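Local structure of inosine-uridine nucleoside N-ribohydrolase (Xanthomonas oryzae pv. oryzae, 4KL0) at residues 13-18 and 361-366; 17-22 and 330-335; 137-140 and 145-148; 166-171 and 215-220; 259-264 and 309-314. The protein is a bacterial effector of the nucleoside hydrolase family that binds calcium and may hydrolyse N-glycosyl bonds, although its activity is not established. One frame throughout, in Å; residues are numbered along the deposited sequence.

Contact 1 of 5, residues 13-18 and 361-366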
# COMPACT_ATOMS: atom_id res chain seq x y z
N ALA A 13 22.08 -6.16 -4.39
CA ALA A 13 22.77 -4.99 -4.91
C ALA A 13 22.62 -4.98 -6.44
O ALA A 13 22.38 -3.93 -7.04
CB ALA A 13 24.24 -4.97 -4.48
N ALA A 14 22.71 -6.16 -7.07
CA ALA A 14 22.51 -6.24 -8.53
C ALA A 14 21.12 -5.88 -9.04
O ALA A 14 20.95 -5.31 -10.12
CB ALA A 14 22.88 -7.65 -9.04
N VAL A 15 20.09 -6.23 -8.27
CA VAL A 15 18.77 -5.93 -8.76
C VAL A 15 18.50 -4.42 -8.65
O VAL A 15 17.81 -3.86 -9.46
CB VAL A 15 17.64 -6.75 -8.09
CG1 VAL A 15 17.35 -6.23 -6.75
CG2 VAL A 15 16.39 -6.68 -8.91
N LEU A 16 19.12 -3.78 -7.66
CA LEU A 16 18.92 -2.35 -7.47
C LEU A 16 19.73 -1.57 -8.52
O LEU A 16 19.25 -0.58 -9.07
CB LEU A 16 19.26 -1.94 -6.04
CG LEU A 16 19.15 -0.45 -5.81
CD1 LEU A 16 17.69 0.03 -5.96
CD2 LEU A 16 19.67 -0.17 -4.38
N ARG A 17 20.93 -2.04 -8.84
CA ARG A 17 21.67 -1.48 -9.98
C ARG A 17 20.86 -1.55 -11.28
O ARG A 17 20.77 -0.58 -12.07
CB ARG A 17 22.96 -2.27 -10.15
CG ARG A 17 23.94 -1.72 -11.18
CD ARG A 17 25.24 -2.50 -11.06
NE ARG A 17 25.84 -2.36 -9.73
CZ ARG A 17 26.03 -3.35 -8.86
NH1 ARG A 17 25.73 -4.62 -9.18
NH2 ARG A 17 26.55 -3.08 -7.67
N GLU A 18 20.24 -2.70 -11.51
CA GLU A 18 19.41 -2.88 -12.69
C GLU A 18 18.20 -1.95 -12.73
O GLU A 18 17.86 -1.38 -13.78
CB GLU A 18 18.96 -4.36 -12.80
CG GLU A 18 18.05 -4.60 -14.00
CD GLU A 18 17.42 -6.01 -14.03
OE1 GLU A 18 17.64 -6.82 -13.07
OE2 GLU A 18 16.71 -6.31 -15.04
N ALA A 361 10.77 -9.67 -8.02
CA ALA A 361 9.94 -8.80 -7.17
C ALA A 361 10.31 -8.97 -5.70
O ALA A 361 10.44 -7.97 -4.95
CB ALA A 361 8.44 -9.08 -7.41
N ARG A 362 10.45 -10.22 -5.24
CA ARG A 362 10.89 -10.46 -3.86
C ARG A 362 12.24 -9.81 -3.55
O ARG A 362 12.41 -9.16 -2.50
CB ARG A 362 11.02 -11.96 -3.59
CG ARG A 362 9.72 -12.75 -3.51
CD ARG A 362 10.03 -14.20 -3.03
NE ARG A 362 8.84 -15.04 -3.20
CZ ARG A 362 8.61 -15.82 -4.25
NH1 ARG A 362 9.50 -15.90 -5.25
NH2 ARG A 362 7.48 -16.53 -4.30
N LEU A 363 13.21 -9.97 -4.46
CA LEU A 363 14.57 -9.49 -4.26
C LEU A 363 14.61 -7.95 -4.31
O LEU A 363 15.23 -7.28 -3.48
CB LEU A 363 15.46 -10.10 -5.36
CG LEU A 363 16.94 -10.27 -5.10
CD1 LEU A 363 17.15 -11.14 -3.88
CD2 LEU A 363 17.52 -10.93 -6.34
N LEU A 364 13.87 -7.38 -5.25
CA LEU A 364 13.73 -5.91 -5.32
C LEU A 364 13.05 -5.29 -4.09
O LEU A 364 13.52 -4.24 -3.57
CB LEU A 364 13.04 -5.49 -6.60
CG LEU A 364 12.97 -3.98 -6.77
CD1 LEU A 364 14.40 -3.40 -6.91
CD2 LEU A 364 12.14 -3.66 -7.96
N LEU A 365 11.98 -5.91 -3.60
CA LEU A 365 11.37 -5.42 -2.35
C LEU A 365 12.39 -5.45 -1.22
O LEU A 365 12.52 -4.45 -0.50
CB LEU A 365 10.14 -6.26 -1.96
CG LEU A 365 8.93 -6.03 -2.86
CD1 LEU A 365 7.90 -7.16 -2.67
CD2 LEU A 365 8.21 -4.67 -2.65
N SER A 366 13.16 -6.55 -1.06
CA SER A 366 14.18 -6.60 -0.00
C SER A 366 15.27 -5.52 -0.21
O SER A 366 15.65 -4.83 0.74
CB SER A 366 14.76 -8.03 0.12
OG SER A 366 15.79 -8.07 1.13

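Contact 2 of 5, residues 17-22 and 330-335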
# COMPACT_ATOMS: atom_id res chain seq x y z
N ARG A 17 20.93 -2.04 -8.84
CA ARG A 17 21.67 -1.48 -9.98
C ARG A 17 20.86 -1.55 -11.28
O ARG A 17 20.77 -0.58 -12.07
CB ARG A 17 22.96 -2.27 -10.15
CG ARG A 17 23.94 -1.72 -11.18
CD ARG A 17 25.24 -2.50 -11.06
NE ARG A 17 25.84 -2.36 -9.73
CZ ARG A 17 26.03 -3.35 -8.86
NH1 ARG A 17 25.73 -4.62 -9.18
NH2 ARG A 17 26.55 -3.08 -7.67
N GLU A 18 20.24 -2.70 -11.51
CA GLU A 18 19.41 -2.88 -12.69
C GLU A 18 18.20 -1.95 -12.73
O GLU A 18 17.86 -1.38 -13.78
CB GLU A 18 18.96 -4.36 -12.80
CG GLU A 18 18.05 -4.60 -14.00
CD GLU A 18 17.42 -6.01 -14.03
OE1 GLU A 18 17.64 -6.82 -13.07
OE2 GLU A 18 16.71 -6.31 -15.04
N LEU A 19 17.52 -1.79 -11.60
CA LEU A 19 16.40 -0.86 -11.60
C LEU A 19 16.90 0.55 -11.91
O LEU A 19 16.23 1.33 -12.61
CB LEU A 19 15.71 -0.86 -10.23
CG LEU A 19 14.68 0.25 -10.05
CD1 LEU A 19 13.49 0.17 -11.04
CD2 LEU A 19 14.18 0.25 -8.63
N ARG A 20 18.08 0.87 -11.40
CA ARG A 20 18.61 2.23 -11.54
C ARG A 20 18.90 2.61 -13.00
O ARG A 20 18.99 3.79 -13.32
CB ARG A 20 19.83 2.44 -10.64
CG ARG A 20 19.44 2.88 -9.19
CD ARG A 20 20.47 2.53 -8.19
NE ARG A 20 20.23 3.23 -6.92
CZ ARG A 20 21.14 3.27 -5.96
NH1 ARG A 20 22.29 2.62 -6.11
NH2 ARG A 20 20.90 3.94 -4.84
N LEU A 21 19.02 1.64 -13.90
CA LEU A 21 19.18 1.98 -15.31
C LEU A 21 17.92 2.62 -15.91
O LEU A 21 17.98 3.22 -17.01
CB LEU A 21 19.53 0.74 -16.14
CG LEU A 21 20.84 0.07 -15.73
CD1 LEU A 21 20.89 -1.35 -16.31
CD2 LEU A 21 22.03 0.93 -16.17
N HIS A 22 16.79 2.52 -15.19
CA HIS A 22 15.52 2.88 -15.75
C HIS A 22 14.94 4.08 -15.04
O HIS A 22 13.70 4.26 -15.06
CB HIS A 22 14.52 1.72 -15.57
CG HIS A 22 14.83 0.49 -16.38
ND1 HIS A 22 16.00 -0.22 -16.25
CD2 HIS A 22 14.09 -0.17 -17.30
CE1 HIS A 22 15.99 -1.25 -17.08
NE2 HIS A 22 14.84 -1.24 -17.73
N ALA A 330 7.46 -1.24 -12.81
CA ALA A 330 6.40 -2.07 -13.39
C ALA A 330 6.99 -2.85 -14.54
O ALA A 330 6.75 -4.04 -14.68
CB ALA A 330 5.28 -1.25 -13.89
N ARG A 331 7.79 -2.18 -15.37
CA ARG A 331 8.25 -2.85 -16.59
C ARG A 331 9.24 -3.95 -16.24
O ARG A 331 9.42 -4.91 -16.99
CB ARG A 331 8.79 -1.84 -17.61
CG ARG A 331 7.67 -0.93 -18.17
CD ARG A 331 8.19 0.15 -19.15
NE ARG A 331 7.15 1.11 -19.55
CZ ARG A 331 7.31 2.44 -19.58
NH1 ARG A 331 8.48 2.98 -19.23
NH2 ARG A 331 6.30 3.23 -19.95
N LEU A 332 9.87 -3.85 -15.09
CA LEU A 332 10.74 -4.89 -14.60
C LEU A 332 9.97 -6.15 -14.18
O LEU A 332 10.47 -7.27 -14.34
CB LEU A 332 11.50 -4.34 -13.39
CG LEU A 332 12.98 -4.59 -13.21
CD1 LEU A 332 13.74 -4.13 -14.44
CD2 LEU A 332 13.46 -3.86 -11.95
N LEU A 333 8.77 -5.98 -13.60
CA LEU A 333 8.17 -7.10 -12.87
C LEU A 333 6.85 -7.59 -13.45
O LEU A 333 6.47 -8.74 -13.21
CB LEU A 333 7.91 -6.69 -11.40
CG LEU A 333 9.11 -6.18 -10.59
CD1 LEU A 333 8.58 -5.73 -9.22
CD2 LEU A 333 10.19 -7.23 -10.42
N PHE A 334 6.13 -6.72 -14.15
CA PHE A 334 4.73 -6.98 -14.47
C PHE A 334 4.39 -6.85 -15.94
O PHE A 334 5.00 -6.10 -16.70
CB PHE A 334 3.78 -6.03 -13.72
CG PHE A 334 4.03 -5.94 -12.25
CD1 PHE A 334 3.71 -6.97 -11.40
CD2 PHE A 334 4.50 -4.73 -11.69
CE1 PHE A 334 3.96 -6.85 -10.04
CE2 PHE A 334 4.67 -4.59 -10.33
CZ PHE A 334 4.43 -5.64 -9.51
N GLN A 335 3.35 -7.59 -16.34
CA GLN A 335 2.78 -7.45 -17.66
C GLN A 335 1.26 -7.36 -17.46
O GLN A 335 0.56 -8.38 -17.60
CB GLN A 335 3.13 -8.70 -18.45
CG GLN A 335 2.75 -8.70 -19.88
CD GLN A 335 3.10 -10.06 -20.53
OE1 GLN A 335 4.25 -10.54 -20.41
NE2 GLN A 335 2.10 -10.70 -21.19

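Contact 3 of 5, residues 137-140 and 145-148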
# COMPACT_ATOMS: atom_id res chain seq x y z
N GLU A 137 -4.80 21.87 -4.38
CA GLU A 137 -3.88 22.99 -4.66
C GLU A 137 -2.68 22.54 -5.47
O GLU A 137 -2.20 23.25 -6.35
CB GLU A 137 -3.41 23.64 -3.37
CG GLU A 137 -4.55 24.18 -2.51
CD GLU A 137 -4.03 24.99 -1.32
OE1 GLU A 137 -2.88 25.50 -1.40
OE2 GLU A 137 -4.75 25.11 -0.30
N ARG A 138 -2.18 21.34 -5.18
CA ARG A 138 -1.03 20.84 -5.90
C ARG A 138 -1.35 20.42 -7.35
O ARG A 138 -0.52 20.62 -8.25
CB ARG A 138 -0.32 19.71 -5.11
CG ARG A 138 0.88 19.13 -5.87
CD ARG A 138 1.63 18.08 -5.04
NE ARG A 138 2.04 18.59 -3.74
CZ ARG A 138 3.18 19.27 -3.57
NH1 ARG A 138 3.95 19.52 -4.64
NH2 ARG A 138 3.54 19.69 -2.35
N LEU A 139 -2.52 19.83 -7.59
CA LEU A 139 -2.91 19.47 -8.96
C LEU A 139 -2.96 20.77 -9.80
O LEU A 139 -2.62 20.78 -10.98
CB LEU A 139 -4.27 18.76 -8.98
CG LEU A 139 -4.21 17.33 -8.44
CD1 LEU A 139 -5.59 16.71 -8.41
CD2 LEU A 139 -3.25 16.49 -9.31
N ALA A 140 -3.38 21.85 -9.15
CA ALA A 140 -3.55 23.16 -9.81
C ALA A 140 -2.23 23.72 -10.32
O ALA A 140 -2.15 24.27 -11.43
CB ALA A 140 -4.18 24.15 -8.83
N LYS A 145 2.22 15.91 -14.78
CA LYS A 145 1.15 15.05 -14.26
C LYS A 145 1.66 14.26 -13.04
O LYS A 145 2.83 13.88 -13.00
CB LYS A 145 0.67 14.08 -15.32
CG LYS A 145 -0.14 14.76 -16.45
CD LYS A 145 -0.71 13.73 -17.38
CE LYS A 145 -1.53 14.40 -18.48
NZ LYS A 145 -2.22 13.39 -19.31
N LEU A 146 0.77 14.02 -12.08
CA LEU A 146 1.11 13.29 -10.84
C LEU A 146 0.49 11.89 -10.93
O LEU A 146 -0.44 11.64 -11.72
CB LEU A 146 0.52 13.99 -9.63
CG LEU A 146 1.11 15.36 -9.21
CD1 LEU A 146 0.47 16.48 -9.97
CD2 LEU A 146 1.03 15.63 -7.73
N GLY A 147 1.02 10.97 -10.13
CA GLY A 147 0.39 9.66 -10.00
C GLY A 147 -0.40 9.54 -8.71
O GLY A 147 -0.07 10.18 -7.71
N MET A 148 -1.49 8.78 -8.73
CA MET A 148 -2.29 8.56 -7.50
C MET A 148 -2.16 7.09 -7.19
O MET A 148 -2.30 6.24 -8.06
CB MET A 148 -3.80 8.86 -7.69
CG MET A 148 -4.21 10.37 -7.75
SD MET A 148 -6.01 10.69 -8.20
CE MET A 148 -6.89 9.81 -6.88

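Contact 4 of 5, residues 166-171 and 215-220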
# COMPACT_ATOMS: atom_id res chain seq x y z
N ASP A 166 -12.03 18.99 -12.58
CA ASP A 166 -11.47 19.80 -13.66
C ASP A 166 -9.94 19.53 -13.79
O ASP A 166 -9.39 19.36 -14.89
CB ASP A 166 -11.79 21.30 -13.42
CG ASP A 166 -11.43 21.80 -11.98
OD1 ASP A 166 -11.61 21.03 -10.99
OD2 ASP A 166 -10.98 22.98 -11.82
N LEU A 167 -9.26 19.48 -12.65
CA LEU A 167 -7.80 19.38 -12.67
C LEU A 167 -7.34 17.97 -13.00
O LEU A 167 -6.36 17.78 -13.75
CB LEU A 167 -7.19 19.83 -11.33
CG LEU A 167 -7.64 21.22 -10.83
CD1 LEU A 167 -7.19 21.54 -9.38
CD2 LEU A 167 -7.29 22.36 -11.81
N VAL A 168 -8.02 16.97 -12.41
CA VAL A 168 -7.49 15.60 -12.42
C VAL A 168 -7.41 15.12 -13.85
O VAL A 168 -6.52 14.37 -14.27
CB VAL A 168 -8.39 14.63 -11.55
CG1 VAL A 168 -8.06 13.23 -11.82
CG2 VAL A 168 -8.18 14.84 -10.09
N ARG A 169 -8.34 15.60 -14.66
CA ARG A 169 -8.39 15.15 -16.04
C ARG A 169 -7.09 15.53 -16.76
O ARG A 169 -6.56 14.74 -17.52
CB ARG A 169 -9.65 15.72 -16.74
CG ARG A 169 -9.91 15.12 -18.13
CD ARG A 169 -11.21 15.68 -18.76
NE ARG A 169 -11.50 17.02 -18.24
CZ ARG A 169 -12.70 17.42 -17.82
NH1 ARG A 169 -13.76 16.60 -17.88
NH2 ARG A 169 -12.86 18.66 -17.36
N GLU A 170 -6.52 16.70 -16.45
CA GLU A 170 -5.31 17.14 -17.14
C GLU A 170 -4.02 16.94 -16.33
O GLU A 170 -2.91 16.98 -16.89
CB GLU A 170 -5.47 18.59 -17.60
CG GLU A 170 -6.80 18.75 -18.40
CD GLU A 170 -7.14 20.19 -18.78
OE1 GLU A 170 -8.33 20.56 -18.58
OE2 GLU A 170 -6.24 20.93 -19.31
N LYS A 171 -4.14 16.69 -15.02
CA LYS A 171 -2.94 16.59 -14.19
C LYS A 171 -2.68 15.20 -13.49
O LYS A 171 -1.69 15.06 -12.76
CB LYS A 171 -2.95 17.69 -13.15
CG LYS A 171 -3.01 19.11 -13.76
CD LYS A 171 -1.62 19.58 -14.19
CE LYS A 171 -1.60 21.08 -14.54
NZ LYS A 171 -1.55 21.39 -16.02
N GLN A 215 -12.76 6.46 -15.07
CA GLN A 215 -13.05 6.01 -16.44
C GLN A 215 -13.80 7.08 -17.25
O GLN A 215 -13.48 7.30 -18.42
CB GLN A 215 -13.78 4.69 -16.46
CG GLN A 215 -12.92 3.45 -16.08
CD GLN A 215 -13.77 2.20 -15.82
OE1 GLN A 215 -13.91 1.32 -16.70
NE2 GLN A 215 -14.34 2.11 -14.60
N GLN A 216 -14.78 7.75 -16.63
CA GLN A 216 -15.46 8.89 -17.27
C GLN A 216 -14.51 10.04 -17.60
O GLN A 216 -14.71 10.77 -18.59
CB GLN A 216 -16.59 9.39 -16.39
CG GLN A 216 -17.60 8.32 -16.21
CD GLN A 216 -18.77 8.73 -15.33
OE1 GLN A 216 -18.70 9.69 -14.57
NE2 GLN A 216 -19.86 8.01 -15.48
N LEU A 217 -13.49 10.22 -16.76
CA LEU A 217 -12.52 11.28 -16.96
C LEU A 217 -11.33 10.83 -17.87
O LEU A 217 -10.44 11.65 -18.17
CB LEU A 217 -12.04 11.84 -15.63
CG LEU A 217 -12.94 12.61 -14.65
CD1 LEU A 217 -12.13 12.90 -13.42
CD2 LEU A 217 -13.34 13.95 -15.26
N GLY A 218 -11.32 9.58 -18.30
CA GLY A 218 -10.28 9.07 -19.18
C GLY A 218 -8.94 8.87 -18.49
O GLY A 218 -7.87 8.86 -19.14
N ILE A 219 -8.96 8.66 -17.18
CA ILE A 219 -7.68 8.45 -16.47
C ILE A 219 -7.38 6.97 -16.34
O ILE A 219 -8.20 6.23 -15.78
CB ILE A 219 -7.77 9.01 -15.09
CG1 ILE A 219 -8.07 10.47 -15.17
CG2 ILE A 219 -6.47 8.74 -14.31
CD1 ILE A 219 -8.69 10.96 -13.98
N PRO A 220 -6.23 6.49 -16.86
CA PRO A 220 -5.93 5.05 -16.84
C PRO A 220 -6.01 4.49 -15.40
O PRO A 220 -5.49 5.13 -14.50
CB PRO A 220 -4.49 4.96 -17.33
CG PRO A 220 -4.30 6.26 -18.16
CD PRO A 220 -5.17 7.31 -17.48
O HOH W 1 -8.04 12.95 -19.03

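Contact 5 of 5, residues 259-264 and 309-314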
# COMPACT_ATOMS: atom_id res chain seq x y z
N ASN A 259 4.05 -10.33 15.61
CA ASN A 259 2.98 -10.41 16.62
C ASN A 259 1.60 -10.68 15.99
O ASN A 259 0.82 -11.49 16.53
CB ASN A 259 3.03 -9.22 17.59
CG ASN A 259 4.38 -9.13 18.34
OD1 ASN A 259 4.97 -10.16 18.75
ND2 ASN A 259 4.89 -7.88 18.52
N ALA A 260 1.28 -10.05 14.85
CA ALA A 260 0.04 -10.37 14.13
C ALA A 260 -0.06 -11.87 13.84
O ALA A 260 -1.12 -12.54 14.02
CB ALA A 260 -0.03 -9.57 12.79
N LEU A 261 1.05 -12.46 13.41
CA LEU A 261 1.02 -13.85 13.02
C LEU A 261 0.91 -14.77 14.27
O LEU A 261 0.21 -15.80 14.25
CB LEU A 261 2.26 -14.17 12.22
CG LEU A 261 2.01 -15.46 11.48
CD1 LEU A 261 0.83 -15.31 10.47
CD2 LEU A 261 3.30 -15.90 10.79
N LYS A 262 1.58 -14.32 15.33
CA LYS A 262 1.53 -15.02 16.63
C LYS A 262 0.08 -15.05 17.11
O LYS A 262 -0.45 -16.10 17.50
CB LYS A 262 2.41 -14.29 17.64
CG LYS A 262 2.34 -14.83 19.09
CD LYS A 262 3.41 -14.10 19.97
CE LYS A 262 3.39 -14.68 21.40
NZ LYS A 262 3.63 -13.66 22.51
N GLY A 263 -0.57 -13.89 17.05
CA GLY A 263 -1.96 -13.81 17.50
C GLY A 263 -2.86 -14.70 16.65
O GLY A 263 -3.79 -15.35 17.17
N LEU A 264 -2.61 -14.78 15.35
CA LEU A 264 -3.44 -15.62 14.48
C LEU A 264 -3.22 -17.14 14.77
O LEU A 264 -4.15 -17.95 14.93
CB LEU A 264 -3.17 -15.20 13.01
CG LEU A 264 -3.75 -16.04 11.87
CD1 LEU A 264 -5.30 -16.00 11.99
CD2 LEU A 264 -3.30 -15.57 10.48
N PRO A 309 9.88 -19.88 12.62
CA PRO A 309 10.87 -20.41 11.67
C PRO A 309 10.32 -21.22 10.50
O PRO A 309 10.94 -21.35 9.45
CB PRO A 309 11.75 -21.33 12.55
CG PRO A 309 11.59 -20.82 13.94
CD PRO A 309 10.14 -20.33 14.00
N GLN A 310 9.17 -21.85 10.65
CA GLN A 310 8.69 -22.61 9.50
C GLN A 310 7.96 -21.76 8.45
O GLN A 310 7.68 -22.21 7.30
CB GLN A 310 7.74 -23.71 9.96
CG GLN A 310 8.43 -24.86 10.68
CD GLN A 310 7.43 -25.96 10.89
OE1 GLN A 310 6.81 -26.42 9.93
NE2 GLN A 310 7.17 -26.29 12.14
N VAL A 311 7.60 -20.54 8.84
CA VAL A 311 6.84 -19.72 7.91
C VAL A 311 7.76 -19.31 6.77
O VAL A 311 8.92 -18.94 7.02
CB VAL A 311 6.26 -18.48 8.61
CG1 VAL A 311 5.75 -17.49 7.56
CG2 VAL A 311 5.14 -18.92 9.57
N THR A 312 7.24 -19.42 5.55
CA THR A 312 7.92 -19.01 4.31
C THR A 312 7.18 -17.95 3.43
O THR A 312 7.78 -17.38 2.49
CB THR A 312 8.24 -20.26 3.40
OG1 THR A 312 7.04 -20.73 2.78
CG2 THR A 312 8.84 -21.37 4.23
N LYS A 313 5.91 -17.66 3.70
CA LYS A 313 5.09 -16.92 2.74
C LYS A 313 4.33 -15.80 3.45
O LYS A 313 3.36 -16.10 4.16
CB LYS A 313 4.03 -17.84 2.13
CG LYS A 313 4.59 -19.07 1.40
CD LYS A 313 3.51 -19.71 0.50
CE LYS A 313 2.81 -20.89 1.19
NZ LYS A 313 1.49 -21.22 0.53
N LEU A 314 4.73 -14.54 3.25
CA LEU A 314 4.06 -13.38 3.86
C LEU A 314 3.72 -12.41 2.70
O LEU A 314 4.62 -11.98 1.94
CB LEU A 314 4.95 -12.70 4.90
CG LEU A 314 5.30 -13.63 6.08
CD1 LEU A 314 6.48 -13.02 6.81
CD2 LEU A 314 4.06 -13.88 7.01

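Contact 1 of 5, residues 13-18 and 361-366
Val15 meets Leu364 through two torsions: chi1 of 77° wedges CG1 of Val15 between its own backbone N and carbonyl carbon, and chi1 of -175° sets CG of Leu364 opposite its backbone N, from where CD1 extends to that methyl. The methyl Val15 CG1 does the touching for the whole 13-18 segment. It presses on the backbone of the other helix as much as on its side chains, lying 3.9 Å from Leu364 CA and 4.0 Å from Leu363 O. Leu364 CD1 reaches it from one side at 4.1 Å, while Leu363 CG stands somewhat farther off, 4.4 Å from the same CG1. At this point the helices are close, the CA atoms of Val15 and Leu364 being 6.1 Å apart. No hydrogen bond crosses between the segments, and the contact rests on methyl groups and buried backbone surface. The two segments belong to helix 10-20, near the start of the modelled chain, and helix 358-372, at its end. Val15 also touches Lys360 and Ala367 one turn to each side along the second helix, and Leu364 reaches Leu19 of the first. Leu365, on another face of helix 358-372, packs against Pro319, Leu320 and Leu323 of helix 317-325, so the C-terminal helix lies between that helix and helix 10-20.

Contact 2 of 5, residues 17-22 and 330-335
Leu332 is the centre of this contact, its two methyl groups divided between neighbouring residues of the helix 10-20 end. CD2 meets Leu19, at 4.1 Å from both CB and CD1 of that residue, and the two leucine side chains run at about a right angle to each other. CD1 meets the carboxylate of Glu18, 3.7 Å from OE2. This is a van der Waals contact of a methyl with a carboxylate oxygen; the charge of Glu18 OE2 is met by a salt bridge to Lys360 NZ. Glu18 gets there as an extended chain: CG stands opposite the backbone N (chi1 178°) and the next torsion is also straight, so the acid group stands out from its helix and slants across the end of Leu332. The third participant, His22, comes no closer than the fringe of the contact, with CE1 4.5 Å from Leu332 CD1. Its ND1 makes a weak hydrogen bond to Glu18 O, 3.3 Å long and bent to 130°, within its own segment. Leu332 itself has an unusual chi1 of -137°, away from the staggered positions. Behind it helix 327-333 ends, with Ala330 O accepting from both Leu333 N and Phe334 N. Leu19 also touches Leu52 of helix 41-54 and Phe57. The arrangement is an apolar helix-to-helix junction with a charged margin, in the helical layer of this Rossmann-like alpha/beta fold of the nucleoside hydrolase family.

Contact 3 of 5, residues 137-140 and 145-148
Leu146 N donates to Lys171 O, a backbone hydrogen bond between the start of strand 146-150 and the residue just before strand 172-178, made at the leucine whose side chain meets Arg138 and Leu139. Leu146 divides its two methyl groups between these helix residues. CD2 sits against the aliphatic part of Arg138, 3.7 Å from CD and 4.0 Å from CG, the two side chains crossing at about a right angle. CD1 meets Leu139 CD2 at 3.8 Å on a more slanting course. The arginine serves two purposes at once. Its first two torsions are extended, with CG opposite the backbone N (chi1 178°), which lays the methylene groups against the leucine; a bend at chi3 (-55°) then turns the guanidinium end aside, and NE forms a salt bridge with Asp62 OD1 of strand 58-65. Apolar chain thus covers the leucine while the charge is answered by another strand. No hydrogen bond joins the two segments directly. They follow one another closely, helix 133-141 leading through a short turn into strand 146-150, which runs between strands 28-34 and 172-178 of the sheet. Leu146 touches Asp29 and Leu31 on the first of these strands. Leu139 also packs on Leu160 of helix 155-163 and on Leu167 and Val168 of helix 165-171, so helix 133-141 covers the strand end next to two further helices.

Contact 4 of 5, residues 166-171 and 215-220
Arg169 and Leu217 bring their CA atoms to within 5.7 Å where the last turn of helix 165-171 passes the end of helix 204-216, which closes in a Schellman motif. Gly218 supplies the positive phi (73°) of that motif, and its N bonds back to Gln215 O at 3.1 Å before the chain turns off into strand 221-224 of the central sheet of this alpha/beta fold. Leu217, the residue before Gly218, has more of its surface buried here than any other residue. Its CD1 lies 4.4 Å from Val168 CG1, and its CD2 lies 3.8 Å from Arg169 NH1, approaching the guanidinium obliquely. Arg169 crosses Leu217 at about a right angle: with CG opposite the backbone N (chi1 -171°), the chain passes the leucine carbonyl, and CG rests 3.5 Å from Leu217 O. Ile219 adds its side chain beside Val168, but their modelled separation is too short to be trusted. Val168 also touches Leu161 of helix 155-163, and Ile219 touches Val172 and Ile175 of strand 172-178. A water ties the two backbones together, donating to Arg169 O at 2.8 Å and to Leu217 O at 2.9 Å.

Contact 5 of 5, residues 259-264 and 309-314
A long helix is packed here against the irregular connection that joins helix 304-307 to helix 317-325, in the helical region set apart from the central sheet. Leu261 of helix 248-269 is the sole residue of 259-264 to make the contact, and its CD2 methyl carries it. That methyl meets Val311 CG2 at 3.7 Å, the two side chains reaching for each other tip to tip. Leu314 CD2 lies farther from the same Leu261 CD2, at 4.4 Å, so one leucine methyl faces two methyls from residues three apart in the loop. With CG swung opposite the backbone N (chi1 -163°), the leucine extends across the gap between backbones, whose nearest CA atoms, those of Leu261 and Leu314, remain 9.7 Å apart. Val311 answers with the methyl that stands opposite its own carbonyl carbon and beside its N. All three residues are buried, and no polar bond joins the segments. The loop is held separately: Thr312 and Lys313 form backbone hydrogen bonds with Phe285, Lys313 NZ bonds to Arg283 O, and Leu314 pairs with Val234. Around the apolar centre, Leu261 also touches Phe281 and Phe285 of helix 278-285, Phe304 of helix 304-307 and Trp308. Val311 and Leu314 lean on Pro236 at the start of helix 236-243, which places the loop between that helix and helix 248-269.

Overall arrangement
Contacts 1 and 2 share helix 10-20 and touch one another, Leu364 meeting both Leu19 and Leu332, so three helices converge near the chain ends; contact 1 is buried and without polar bonds, contact 2 partly open with a charged rim. Contacts 3 and 4 adjoin beside inner strands of the sheet, their centres about 11 Å apart, and each sets an arginine chain across a leucine; contact 4 alone includes a bridging water. Contact 5, a buried methyl cluster of helix and loop, lies on the opposite side of the chain's centre from both, with centres about 39 and 41 Å away. None of the five lies at the calcium site.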